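Local coordinates for protein interferon (Danio rerio, PDB 3PIV) that probably acts as a secreted type I interferon cytokine, binding a cell-surface receptor to signal antiviral defence, at residues P34-S37 and R38-L42; F54-L57 and T58-I62; K117-F120 and R121-K125; E135-E138 and Q139-R142; V144-H147 and L148-M151. One frame throughout, in Å; residues are numbered along the deposited sequence.

Interaction 1 (P34-S37 and R38-L42); sequences PFPS and RLYTL
The Phe35 and Tyr40 rings lie nearly parallel, at 11°, but are slid so far apart that they barely overlap. Phe35 CZ sits 3.7 Å from Tyr40 CE2. Pro36 CD lies over one face of the Phe35 ring, toward its rim. Pro36 O lies at the edge of the Tyr40 ring, near its plane, and Pro36 CB rests over one face of the Arg38 guanidinium. This is the N-terminal start of helix 37-44 in the four-helix cytokine fold. Pro36 holds the N-cap position and is the centre of an inverse gamma turn, with Ser37 N bonded to Phe35 O at 2.8 Å. The Arg38 chain bends at chi2 and chi3, which folds its end back over the proline; Arg38 NE comes 3.7 Å from Pro36 CB. The first helical turn is joined by Tyr40 N to Pro36 O at 3.1 Å. Phe35 meets His147 edge-to-face, and Tyr40 OH hydrogen-bonds His147 ND1, so both side chains pack against helix 134-158. Ser37 O is gripped twice by Thr41, from opposite faces of the carbonyl plane: by the backbone N at 2.9 Å and by OG1 at 3.1 Å.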
loop_
_atom_site.group_PDB
_atom_site.type_symbol
_atom_site.label_atom_id
_atom_site.label_comp_id
_atom_site.label_asym_id
_atom_site.label_seq_id
_atom_site.Cartn_x
_atom_site.Cartn_y
_atom_site.Cartn_z
ATOM N N PRO A 34 -1.036 14.360 0.252
ATOM C CA PRO A 34 0.155 14.044 1.049
ATOM C C PRO A 34 0.606 12.587 0.909
ATOM O O PRO A 34 -0.218 11.679 0.768
ATOM C CB PRO A 34 -0.311 14.310 2.479
ATOM C CG PRO A 34 -1.376 15.354 2.328
ATOM C CD PRO A 34 -2.075 15.034 1.051
ATOM N N PHE A 35 1.916 12.386 0.965
ATOM C CA PHE A 35 2.533 11.081 0.786
ATOM C C PHE A 35 3.768 11.030 1.679
ATOM O O PHE A 35 4.567 11.969 1.679
ATOM C CB PHE A 35 2.942 10.879 -0.687
ATOM C CG PHE A 35 3.686 9.595 -0.926
ATOM C CD1 PHE A 35 3.002 8.390 -1.005
ATOM C CD2 PHE A 35 5.062 9.582 -1.009
ATOM C CE1 PHE A 35 3.672 7.209 -1.186
ATOM C CE2 PHE A 35 5.739 8.389 -1.191
ATOM C CZ PHE A 35 5.041 7.207 -1.284
ATOM N N PRO A 36 3.944 9.939 2.443
ATOM C CA PRO A 36 5.054 9.968 3.403
ATOM C C PRO A 36 6.428 9.599 2.811
ATOM O O PRO A 36 7.039 8.642 3.256
ATOM C CB PRO A 36 4.624 8.933 4.453
ATOM C CG PRO A 36 3.832 7.907 3.650
ATOM C CD PRO A 36 3.196 8.669 2.488
ATOM N N SER A 37 6.921 10.383 1.861
ATOM C CA SER A 37 8.244 10.148 1.265
ATOM C C SER A 37 9.368 10.190 2.304
ATOM O O SER A 37 10.343 9.458 2.219
ATOM C CB SER A 37 8.512 11.177 0.168
ATOM O OG SER A 37 7.928 12.418 0.525
ATOM N N ARG A 38 9.221 11.075 3.273
ATOM C CA ARG A 38 10.066 11.110 4.452
ATOM C C ARG A 38 10.229 9.700 5.034
ATOM O O ARG A 38 11.340 9.200 5.231
ATOM C CB ARG A 38 9.348 12.001 5.458
ATOM C CG ARG A 38 8.139 12.704 4.796
ATOM C CD ARG A 38 6.826 12.536 5.567
ATOM N NE ARG A 38 6.739 11.299 6.332
ATOM C CZ ARG A 38 5.779 11.071 7.232
ATOM N NH1 ARG A 38 4.847 12.000 7.432
ATOM N NH2 ARG A 38 5.730 9.932 7.934
ATOM N N LEU A 39 9.100 9.055 5.288
ATOM C CA LEU A 39 9.074 7.716 5.868
ATOM C C LEU A 39 9.756 6.698 4.964
ATOM O O LEU A 39 10.549 5.877 5.423
ATOM C CB LEU A 39 7.620 7.305 6.105
ATOM C CG LEU A 39 7.238 6.354 7.234
ATOM C CD1 LEU A 39 6.182 5.393 6.718
ATOM C CD2 LEU A 39 8.437 5.625 7.820
ATOM N N TYR A 40 9.445 6.743 3.673
ATOM C CA TYR A 40 9.993 5.765 2.753
ATOM C C TYR A 40 11.511 5.898 2.655
ATOM O O TYR A 40 12.215 4.893 2.540
ATOM C CB TYR A 40 9.348 5.890 1.367
ATOM C CG TYR A 40 8.114 5.050 1.227
ATOM C CD1 TYR A 40 8.198 3.723 0.812
ATOM C CD2 TYR A 40 6.870 5.555 1.556
ATOM C CE1 TYR A 40 7.066 2.936 0.702
ATOM C CE2 TYR A 40 5.730 4.771 1.452
ATOM C CZ TYR A 40 5.839 3.469 1.022
ATOM O OH TYR A 40 4.720 2.697 0.917
ATOM N N THR A 41 12.003 7.138 2.698
ATOM C CA THR A 41 13.448 7.394 2.695
ATOM C C THR A 41 14.072 6.656 3.876
ATOM O O THR A 41 15.032 5.902 3.701
ATOM C CB THR A 41 13.775 8.918 2.776
ATOM O OG1 THR A 41 13.391 9.562 1.556
ATOM C CG2 THR A 41 15.260 9.147 3.007
ATOM N N LEU A 42 13.499 6.860 5.065
ATOM C CA LEU A 42 13.924 6.143 6.267
ATOM C C LEU A 42 13.895 4.624 6.073
ATOM O O LEU A 42 14.847 3.935 6.414
ATOM C CB LEU A 42 13.049 6.547 7.454
ATOM C CG LEU A 42 13.065 5.722 8.748
ATOM C CD1 LEU A 42 14.350 5.928 9.523
ATOM C CD2 LEU A 42 11.866 6.080 9.621
#

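Interaction 2 (F54-L57 and T58-I62); sequences FLVL and TLDHI
Thr58 OG1 sits over the centre of the Phe54 ring, 3.4 Å above its plane, while the two side chains cross at a slant. Both belong to helix 48-66, a core helix of the four-helix cytokine fold, and the paired residues lie one turn apart. Phe54 CG stands anti to its own N (chi1 180°), and this swings the ring along the helix until it lies beneath the threonine hydroxyl. The same hydroxyl bonds back to Phe54 O at 2.7 Å. Thr58 N also reaches that oxygen, at 3.0 Å, from the opposite face of the carbonyl plane, so two donors from one residue share it. Val56 and Asp60 run side by side and point the same way, with Val56 CG1 3.7 Å from Asp60 OD2. The carboxylate has its polar partners on helix 79-101: a salt bridge to Lys97 and a hydrogen bond to Ser93. Tyr40 of helix 37-44 also meets the Phe54 ring edge-to-face. A bound nickel ion lies about 3 Å from the His61 side chain. The His61 ring sits obliquely beside Leu57 O; its nearest atom, ND1, is 3.1 Å from that oxygen, but the angle is too poor for a hydrogen bond.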
loop_
_atom_site.group_PDB
_atom_site.type_symbol
_atom_site.label_atom_id
_atom_site.label_comp_id
_atom_site.label_asym_id
_atom_site.label_seq_id
_atom_site.Cartn_x
_atom_site.Cartn_y
_atom_site.Cartn_z
ATOM N N PHE A 54 7.538 -3.526 7.576
ATOM C CA PHE A 54 6.977 -2.334 6.941
ATOM C C PHE A 54 6.199 -2.657 5.667
ATOM O O PHE A 54 5.196 -2.006 5.357
ATOM C CB PHE A 54 8.085 -1.333 6.593
ATOM C CG PHE A 54 7.571 -0.080 5.920
ATOM C CD1 PHE A 54 7.007 0.940 6.667
ATOM C CD2 PHE A 54 7.612 0.054 4.533
ATOM C CE1 PHE A 54 6.511 2.094 6.054
ATOM C CE2 PHE A 54 7.124 1.215 3.902
ATOM C CZ PHE A 54 6.576 2.232 4.663
ATOM N N LEU A 55 6.679 -3.636 4.904
ATOM C CA LEU A 55 5.970 -4.023 3.695
ATOM C C LEU A 55 4.634 -4.674 4.074
ATOM O O LEU A 55 3.610 -4.383 3.465
ATOM C CB LEU A 55 6.806 -4.951 2.832
ATOM C CG LEU A 55 7.946 -4.265 2.086
ATOM C CD1 LEU A 55 8.836 -5.308 1.440
ATOM C CD2 LEU A 55 7.406 -3.282 1.038
ATOM N N VAL A 56 4.650 -5.523 5.094
ATOM C CA VAL A 56 3.418 -6.168 5.535
ATOM C C VAL A 56 2.425 -5.140 6.040
ATOM O O VAL A 56 1.265 -5.179 5.653
ATOM C CB VAL A 56 3.638 -7.212 6.631
ATOM C CG1 VAL A 56 2.275 -7.721 7.170
ATOM C CG2 VAL A 56 4.452 -8.356 6.089
ATOM N N LEU A 57 2.887 -4.220 6.887
ATOM C CA LEU A 57 2.028 -3.172 7.424
ATOM C C LEU A 57 1.373 -2.366 6.315
ATOM O O LEU A 57 0.159 -2.182 6.315
ATOM C CB LEU A 57 2.813 -2.228 8.346
ATOM C CG LEU A 57 3.184 -2.768 9.727
ATOM C CD1 LEU A 57 4.089 -1.795 10.403
ATOM C CD2 LEU A 57 1.923 -3.055 10.580
ATOM N N THR A 58 2.183 -1.900 5.369
ATOM C CA THR A 58 1.691 -1.077 4.277
ATOM C C THR A 58 0.751 -1.837 3.323
ATOM O O THR A 58 -0.299 -1.316 2.921
ATOM C CB THR A 58 2.863 -0.416 3.494
ATOM O OG1 THR A 58 3.810 0.133 4.424
ATOM C CG2 THR A 58 2.329 0.696 2.631
ATOM N N LEU A 59 1.120 -3.064 2.969
ATOM C CA LEU A 59 0.252 -3.877 2.132
ATOM C C LEU A 59 -1.117 -3.997 2.788
ATOM O O LEU A 59 -2.158 -3.870 2.147
ATOM C CB LEU A 59 0.855 -5.276 1.915
ATOM C CG LEU A 59 2.032 -5.408 0.932
ATOM C CD1 LEU A 59 2.667 -6.762 1.114
ATOM C CD2 LEU A 59 1.614 -5.211 -0.534
ATOM N N ASP A 60 -1.116 -4.236 4.084
ATOM C CA ASP A 60 -2.373 -4.495 4.761
ATOM C C ASP A 60 -3.209 -3.226 4.817
ATOM O O ASP A 60 -4.432 -3.292 4.709
ATOM C CB ASP A 60 -2.147 -5.076 6.154
ATOM C CG ASP A 60 -1.749 -6.554 6.132
ATOM O OD1 ASP A 60 -1.750 -7.195 5.066
ATOM O OD2 ASP A 60 -1.417 -7.076 7.210
ATOM N N HIS A 61 -2.542 -2.077 4.931
ATOM C CA HIS A 61 -3.229 -0.792 4.962
ATOM C C HIS A 61 -3.859 -0.482 3.621
ATOM O O HIS A 61 -4.978 0.010 3.551
ATOM C CB HIS A 61 -2.266 0.345 5.357
ATOM C CG HIS A 61 -2.090 0.492 6.837
ATOM N ND1 HIS A 61 -0.852 0.527 7.448
ATOM C CD2 HIS A 61 -3.001 0.580 7.833
ATOM C CE1 HIS A 61 -1.011 0.649 8.754
ATOM N NE2 HIS A 61 -2.309 0.661 9.015
ATOM N N ILE A 62 -3.125 -0.755 2.548
ATOM C CA ILE A 62 -3.655 -0.538 1.209
ATOM C C ILE A 62 -4.857 -1.452 0.969
ATOM O O ILE A 62 -5.880 -1.020 0.459
ATOM C CB ILE A 62 -2.586 -0.803 0.134
ATOM C CG1 ILE A 62 -1.500 0.283 0.188
ATOM C CG2 ILE A 62 -3.226 -0.861 -1.240
ATOM C CD1 ILE A 62 -0.256 -0.027 -0.679
#

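Interaction 3 (K117-F120 and R121-K125); sequences KRHF and RTLKK
Leu123 reaches back over the His119 ring, its CG 4.1 Å from the ring centroid and 28° off the normal, a CH-pi contact over the face. The His119 side chain leaves the backbone with CG anti to N (chi1 162°), which carries the imidazole forward along the helix to the leucine one turn on. Leu123 has CG anti to its carbonyl carbon (chi1 -65°), and its CD1 comes 3.3 Å from His119 NE2. That nitrogen is hydrogen-bonded to His147 NE2. Phe120 and Leu123 lie side by side and point the same way, with Phe120 CD1 3.9 Å from Leu123 CD1. All of them stand on the inward side of helix 111-129, part of the helical bundle of the interferon fold. There Phe120 packs on Ile62 and Leu65 of helix 48-66, and Leu123 on Ile140 and Val143 of helix 134-158. Thr122 places OG1 beside its own backbone N, and both atoms of this residue bond to Arg118 O at 3.1 Å, from opposite faces of the carbonyl plane. Lys117, Arg118 and Arg121 are exposed. Arg121 bends at chi2 and chi3, while Lys117 is largely extended. Their like-charged ends, Lys117 NZ and Arg121 NH2, stay 5.3 Å apart without touching. Arg121 N bonds to Lys117 O at 2.9 Å.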
loop_
_atom_site.group_PDB
_atom_site.type_symbol
_atom_site.label_atom_id
_atom_site.label_comp_id
_atom_site.label_asym_id
_atom_site.label_seq_id
_atom_site.Cartn_x
_atom_site.Cartn_y
_atom_site.Cartn_z
ATOM N N LYS A 117 0.545 4.155 9.751
ATOM C CA LYS A 117 -0.840 4.161 10.178
ATOM C C LYS A 117 -1.391 5.568 10.110
ATOM O O LYS A 117 -2.410 5.807 9.569
ATOM C CB LYS A 117 -0.969 3.656 11.575
ATOM C CG LYS A 117 -2.364 3.528 12.003
ATOM C CD LYS A 117 -2.524 3.065 13.392
ATOM C CE LYS A 117 -3.684 2.110 13.532
ATOM N NZ LYS A 117 -4.155 1.920 14.930
ATOM N N ARG A 118 -0.642 6.494 10.665
ATOM C CA ARG A 118 -1.027 7.896 10.644
ATOM C C ARG A 118 -1.327 8.385 9.214
ATOM O O ARG A 118 -2.307 9.099 8.967
ATOM C CB ARG A 118 0.098 8.708 11.279
ATOM C CG ARG A 118 -0.185 10.168 11.514
ATOM C CD ARG A 118 1.036 10.823 12.187
ATOM N NE ARG A 118 1.131 10.494 13.611
ATOM C CZ ARG A 118 2.267 10.243 14.253
ATOM N NH1 ARG A 118 3.430 10.263 13.611
ATOM N NH2 ARG A 118 2.241 9.972 15.549
ATOM N N HIS A 119 -0.484 7.999 8.263
ATOM C CA HIS A 119 -0.729 8.383 6.882
ATOM C C HIS A 119 -2.027 7.775 6.327
ATOM O O HIS A 119 -2.831 8.458 5.697
ATOM C CB HIS A 119 0.469 8.018 6.005
ATOM C CG HIS A 119 0.158 7.984 4.544
ATOM N ND1 HIS A 119 -0.185 9.111 3.828
ATOM C CD2 HIS A 119 0.138 6.957 3.660
ATOM C CE1 HIS A 119 -0.392 8.784 2.564
ATOM N NE2 HIS A 119 -0.215 7.481 2.438
ATOM N N PHE A 120 -2.252 6.492 6.567
ATOM C CA PHE A 120 -3.453 5.871 6.024
ATOM C C PHE A 120 -4.718 6.383 6.689
ATOM O O PHE A 120 -5.763 6.462 6.056
ATOM C CB PHE A 120 -3.349 4.343 6.042
ATOM C CG PHE A 120 -2.590 3.809 4.879
ATOM C CD1 PHE A 120 -3.250 3.477 3.699
ATOM C CD2 PHE A 120 -1.209 3.715 4.925
ATOM C CE1 PHE A 120 -2.543 3.017 2.595
ATOM C CE2 PHE A 120 -0.487 3.261 3.825
ATOM C CZ PHE A 120 -1.157 2.907 2.655
ATOM N N ARG A 121 -4.614 6.754 7.942
ATOM C CA ARG A 121 -5.673 7.434 8.653
ATOM C C ARG A 121 -6.067 8.697 7.940
ATOM O O ARG A 121 -7.231 8.984 7.758
ATOM C CB ARG A 121 -5.218 7.850 10.033
ATOM C CG ARG A 121 -5.720 7.071 11.103
ATOM C CD ARG A 121 -7.220 6.927 11.144
ATOM N NE ARG A 121 -7.570 5.626 11.694
ATOM C CZ ARG A 121 -8.418 5.387 12.682
ATOM N NH1 ARG A 121 -9.105 6.367 13.260
ATOM N NH2 ARG A 121 -8.581 4.127 13.073
ATOM N N THR A 122 -5.044 9.438 7.561
ATOM C CA THR A 122 -5.260 10.708 6.873
ATOM C C THR A 122 -6.034 10.491 5.583
ATOM O O THR A 122 -6.971 11.239 5.262
ATOM C CB THR A 122 -3.925 11.403 6.547
ATOM O OG1 THR A 122 -3.295 11.814 7.764
ATOM C CG2 THR A 122 -4.148 12.606 5.663
ATOM N N LEU A 123 -5.634 9.462 4.840
ATOM C CA LEU A 123 -6.261 9.163 3.559
ATOM C C LEU A 123 -7.734 8.835 3.766
ATOM O O LEU A 123 -8.593 9.333 3.060
ATOM C CB LEU A 123 -5.556 7.988 2.877
ATOM C CG LEU A 123 -4.108 8.230 2.458
ATOM C CD1 LEU A 123 -3.467 6.941 1.918
ATOM C CD2 LEU A 123 -4.076 9.323 1.399
ATOM N N LYS A 124 -8.027 7.992 4.743
ATOM C CA LYS A 124 -9.416 7.656 5.031
ATOM C C LYS A 124 -10.204 8.922 5.428
ATOM O O LYS A 124 -11.339 9.133 4.984
ATOM C CB LYS A 124 -9.482 6.603 6.132
ATOM C CG LYS A 124 -10.880 6.042 6.370
ATOM C CD LYS A 124 -11.230 4.969 5.341
ATOM C CE LYS A 124 -12.704 4.596 5.404
ATOM N NZ LYS A 124 -13.146 4.319 6.810
ATOM N N LYS A 125 -9.594 9.766 6.259
ATOM C CA LYS A 125 -10.225 11.010 6.665
ATOM C C LYS A 125 -10.599 11.856 5.464
ATOM O O LYS A 125 -11.688 12.417 5.408
ATOM C CB LYS A 125 -9.309 11.815 7.587
ATOM C CG LYS A 125 -9.940 13.128 8.019
ATOM C CD LYS A 125 -9.090 13.869 9.035
ATOM C CE LYS A 125 -9.916 14.934 9.745
ATOM N NZ LYS A 125 -9.082 15.885 10.536
#

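Interaction 4 (E135-E138 and Q139-R142); sequences EAWE and QIRR
Gln139 NE2 is held by two acceptors: Glu135 OE1, one turn back at 3.2 Å, and Asp30 O. The Glu135 oxygen lies near the amide plane, and its carboxylate plane is turned 48° from that of the amide. Both residues belong to helix 134-158, the C-terminal helix of the four-helix cytokine fold. Gln139 bends at chi2, and its OE1 accepts from Thr33 OG1 and Glu32 N. Trp137 and Ile140 cover the apolar side, Trp137 CZ3 standing 3.9 Å from Ile140 CG2. Both side chains pack against Leu127 of helix 111-129. A salt bridge joins Glu138 and Arg141, three residues apart. The Arg141 chain is extended from CG to NE, while Glu138 bends at chi2 (-67°) to bring its oxygen alongside. Both groups have further partners. Glu138 OE2 accepts from Trp77 NE1, and Arg141 NH2 bonds to Leu21 O and Gly26 O, with Tyr28 in cation-pi contact. The buried guanidinium thus ties this helix to helix 10-23 and the loop after it. The carboxylate and guanidinium planes are turned 79° apart, so a single N-H makes the bond and no paired, two-pronged bridge forms. Arg141 NH1 donates at 3.0 Å to the syn lone pair of Glu138 OE1, which lies in the guanidinium plane, at the edge of the group.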
loop_
_atom_site.group_PDB
_atom_site.type_symbol
_atom_site.label_atom_id
_atom_site.label_comp_id
_atom_site.label_asym_id
_atom_site.label_seq_id
_atom_site.Cartn_x
_atom_site.Cartn_y
_atom_site.Cartn_z
ATOM N N GLU A 135 -13.142 12.295 -7.233
ATOM C CA GLU A 135 -11.793 12.872 -7.155
ATOM C C GLU A 135 -11.104 12.555 -5.830
ATOM O O GLU A 135 -9.884 12.475 -5.778
ATOM C CB GLU A 135 -11.778 14.383 -7.422
ATOM C CG GLU A 135 -10.894 14.828 -8.619
ATOM C CD GLU A 135 -9.613 13.978 -8.857
ATOM O OE1 GLU A 135 -8.750 13.846 -7.945
ATOM O OE2 GLU A 135 -9.461 13.466 -9.993
ATOM N N ALA A 136 -11.875 12.363 -4.759
ATOM C CA ALA A 136 -11.283 11.868 -3.517
ATOM C C ALA A 136 -10.732 10.460 -3.751
ATOM O O ALA A 136 -9.590 10.172 -3.397
ATOM C CB ALA A 136 -12.278 11.877 -2.377
ATOM N N TRP A 137 -11.535 9.593 -4.368
ATOM C CA TRP A 137 -11.073 8.246 -4.700
ATOM C C TRP A 137 -9.866 8.275 -5.657
ATOM O O TRP A 137 -8.931 7.502 -5.505
ATOM C CB TRP A 137 -12.208 7.386 -5.268
ATOM C CG TRP A 137 -12.978 6.639 -4.197
ATOM C CD1 TRP A 137 -14.315 6.733 -3.929
ATOM C CD2 TRP A 137 -12.443 5.699 -3.242
ATOM N NE1 TRP A 137 -14.647 5.906 -2.875
ATOM C CE2 TRP A 137 -13.518 5.263 -2.440
ATOM C CE3 TRP A 137 -11.167 5.191 -2.994
ATOM C CZ2 TRP A 137 -13.348 4.336 -1.404
ATOM C CZ3 TRP A 137 -10.999 4.275 -1.959
ATOM C CH2 TRP A 137 -12.086 3.852 -1.185
ATOM N N GLU A 138 -9.880 9.184 -6.624
ATOM C CA GLU A 138 -8.787 9.266 -7.584
ATOM C C GLU A 138 -7.493 9.751 -6.936
ATOM O O GLU A 138 -6.405 9.339 -7.341
ATOM C CB GLU A 138 -9.180 10.126 -8.782
ATOM C CG GLU A 138 -10.236 9.486 -9.652
ATOM C CD GLU A 138 -9.733 8.238 -10.375
ATOM O OE1 GLU A 138 -8.502 7.993 -10.382
ATOM O OE2 GLU A 138 -10.566 7.507 -10.955
ATOM N N GLN A 139 -7.606 10.596 -5.919
ATOM C CA GLN A 139 -6.429 10.950 -5.140
ATOM C C GLN A 139 -5.904 9.709 -4.426
ATOM O O GLN A 139 -4.715 9.419 -4.489
ATOM C CB GLN A 139 -6.732 12.046 -4.133
ATOM C CG GLN A 139 -6.846 13.401 -4.773
ATOM C CD GLN A 139 -5.603 13.746 -5.574
ATOM O OE1 GLN A 139 -4.531 13.965 -5.006
ATOM N NE2 GLN A 139 -5.743 13.802 -6.899
ATOM N N ILE A 140 -6.786 8.971 -3.752
ATOM C CA ILE A 140 -6.351 7.760 -3.063
ATOM C C ILE A 140 -5.652 6.799 -4.038
ATOM O O ILE A 140 -4.574 6.279 -3.748
ATOM C CB ILE A 140 -7.519 7.054 -2.314
ATOM C CG1 ILE A 140 -7.660 7.609 -0.892
ATOM C CG2 ILE A 140 -7.277 5.552 -2.224
ATOM C CD1 ILE A 140 -7.582 9.104 -0.770
ATOM N N ARG A 141 -6.261 6.590 -5.199
ATOM C CA ARG A 141 -5.693 5.738 -6.226
ATOM C C ARG A 141 -4.302 6.232 -6.685
ATOM O O ARG A 141 -3.350 5.446 -6.806
ATOM C CB ARG A 141 -6.667 5.658 -7.395
ATOM C CG ARG A 141 -6.203 4.830 -8.546
ATOM C CD ARG A 141 -7.340 4.631 -9.515
ATOM N NE ARG A 141 -6.907 3.976 -10.737
ATOM C CZ ARG A 141 -6.957 4.535 -11.940
ATOM N NH1 ARG A 141 -7.429 5.762 -12.078
ATOM N NH2 ARG A 141 -6.549 3.855 -13.001
ATOM N N ARG A 142 -4.177 7.530 -6.933
ATOM C CA ARG A 142 -2.872 8.071 -7.324
ATOM C C ARG A 142 -1.853 7.861 -6.195
ATOM O O ARG A 142 -0.717 7.477 -6.457
ATOM C CB ARG A 142 -2.962 9.547 -7.700
ATOM C CG ARG A 142 -1.596 10.189 -8.083
ATOM C CD ARG A 142 -0.897 9.421 -9.195
ATOM N NE ARG A 142 0.455 9.914 -9.488
ATOM C CZ ARG A 142 1.549 9.556 -8.815
ATOM N NH1 ARG A 142 1.459 8.709 -7.795
ATOM N NH2 ARG A 142 2.737 10.052 -9.154
#

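Interaction 5 (V144-H147 and L148-M151); sequences VKSH and LQRM
Residues 144-147 and 148-151 are successive turns of helix 134-158, the last helix of the interferon bundle, and four i to i+4 backbone bonds join them. Leu148 N to Val144 O is 2.9 Å, and Met151 N to His147 O is 2.7 Å. Two side-chain pairs follow the same spacing. Val144 and Leu148 lie side by side and point the same way, Val144 CG1 4.2 Å from Leu148 CD1. Lys145 and Gln149 cross at a slant: the lysine chain runs fully extended, which puts its CE 3.5 Å from Gln149 NE2. Met151 keeps CG beside its own N (chi1 -70°); this brings Met151 CG 3.0 Å and SD 3.5 Å from His147 O. His147 uses both ring nitrogens elsewhere, ND1 with Tyr40 OH and NE2 with His119 NE2. Arg150 reaches to helix 37-44, where it makes a salt bridge with Asp44. On the polar flank, Ser146 OG has Arg142 NH1 as a partner, and a water links it to Gln149. That water lies 2.8 Å from Ser146 OG and donates to Gln149 OE1 at 2.7 Å.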
loop_
_atom_site.group_PDB
_atom_site.type_symbol
_atom_site.label_atom_id
_atom_site.label_comp_id
_atom_site.label_asym_id
_atom_site.label_seq_id
_atom_site.Cartn_x
_atom_site.Cartn_y
_atom_site.Cartn_z
ATOM N N VAL A 144 -1.832 5.487 -3.825
ATOM C CA VAL A 144 -1.498 4.065 -3.742
ATOM C C VAL A 144 -0.473 3.676 -4.811
ATOM O O VAL A 144 0.416 2.856 -4.565
ATOM C CB VAL A 144 -2.755 3.187 -3.879
ATOM C CG1 VAL A 144 -2.380 1.729 -4.126
ATOM C CG2 VAL A 144 -3.605 3.309 -2.631
ATOM N N LYS A 145 -0.605 4.266 -5.996
ATOM C CA LYS A 145 0.404 4.095 -7.045
ATOM C C LYS A 145 1.781 4.470 -6.512
ATOM O O LYS A 145 2.742 3.734 -6.691
ATOM C CB LYS A 145 0.080 4.938 -8.278
ATOM C CG LYS A 145 1.115 4.779 -9.414
ATOM C CD LYS A 145 0.822 5.708 -10.584
ATOM C CE LYS A 145 1.693 5.391 -11.792
ATOM N NZ LYS A 145 1.307 6.225 -12.963
ATOM N N SER A 146 1.871 5.613 -5.839
ATOM C CA SER A 146 3.145 6.020 -5.255
ATOM C C SER A 146 3.680 5.053 -4.190
ATOM O O SER A 146 4.879 4.835 -4.104
ATOM C CB SER A 146 3.079 7.448 -4.719
ATOM O OG SER A 146 3.286 8.366 -5.781
ATOM N N HIS A 147 2.804 4.477 -3.373
ATOM C CA HIS A 147 3.262 3.503 -2.383
ATOM C C HIS A 147 3.843 2.302 -3.110
ATOM O O HIS A 147 4.897 1.778 -2.742
ATOM C CB HIS A 147 2.102 3.028 -1.495
ATOM C CG HIS A 147 1.699 4.011 -0.441
ATOM N ND1 HIS A 147 2.381 4.153 0.746
ATOM C CD2 HIS A 147 0.676 4.900 -0.399
ATOM C CE1 HIS A 147 1.805 5.095 1.472
ATOM N NE2 HIS A 147 0.763 5.555 0.804
ATOM N N LEU A 148 3.140 1.844 -4.138
ATOM C CA LEU A 148 3.560 0.630 -4.821
ATOM C C LEU A 148 4.945 0.842 -5.461
ATOM O O LEU A 148 5.775 -0.068 -5.460
ATOM C CB LEU A 148 2.535 0.198 -5.876
ATOM C CG LEU A 148 1.163 -0.290 -5.364
ATOM C CD1 LEU A 148 0.210 -0.526 -6.515
ATOM C CD2 LEU A 148 1.321 -1.557 -4.525
ATOM N N GLN A 149 5.185 2.041 -5.988
ATOM C CA GLN A 149 6.464 2.351 -6.644
ATOM C C GLN A 149 7.593 2.348 -5.637
ATOM O O GLN A 149 8.606 1.724 -5.859
ATOM C CB GLN A 149 6.400 3.688 -7.399
ATOM C CG GLN A 149 5.673 3.574 -8.719
ATOM C CD GLN A 149 5.197 4.894 -9.276
ATOM O OE1 GLN A 149 5.044 5.885 -8.549
ATOM N NE2 GLN A 149 4.927 4.913 -10.580
ATOM N N ARG A 150 7.389 2.995 -4.497
ATOM C CA ARG A 150 8.412 3.020 -3.461
ATOM C C ARG A 150 8.597 1.667 -2.738
ATOM O O ARG A 150 9.723 1.294 -2.397
ATOM C CB ARG A 150 8.126 4.137 -2.462
ATOM C CG ARG A 150 8.131 5.556 -3.065
ATOM C CD ARG A 150 9.518 6.023 -3.522
ATOM N NE ARG A 150 10.527 6.026 -2.458
ATOM C CZ ARG A 150 10.837 7.079 -1.698
ATOM N NH1 ARG A 150 10.197 8.223 -1.858
ATOM N NH2 ARG A 150 11.769 6.981 -0.759
ATOM N N MET A 151 7.506 0.945 -2.494
ATOM C CA MET A 151 7.610 -0.379 -1.886
ATOM C C MET A 151 8.523 -1.283 -2.689
ATOM O O MET A 151 9.269 -2.056 -2.131
ATOM C CB MET A 151 6.233 -1.031 -1.715
ATOM C CG MET A 151 5.388 -0.358 -0.643
ATOM S SD MET A 151 3.641 -0.790 -0.789
ATOM C CE MET A 151 3.604 -2.291 0.199
HETATM O O HOH W 1 6.516 7.080 -5.820
HETATM O O HOH W 2 5.317 8.430 -7.657
#

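How the interactions relate
The five interactions follow one another along the chain without overlap, each between side chains about one turn apart. Interaction 1 opens helix 37-44, interaction 2 lies on helix 48-66, interaction 3 on helix 111-129, and interactions 4 and 5 share helix 134-158, their centres about 14 Å apart. Interactions 1, 2, 3 and 5 all touch one another, with centres 11 to 15 Å apart, and converge on His147. Interaction 4 lies about 18 Å, centre to centre, from interactions 1 and 2, and touches interaction 3. Helices 37-44, 48-66, 111-129 and 134-158 thus pack together here in one helical bundle, consistent with a single interferon domain.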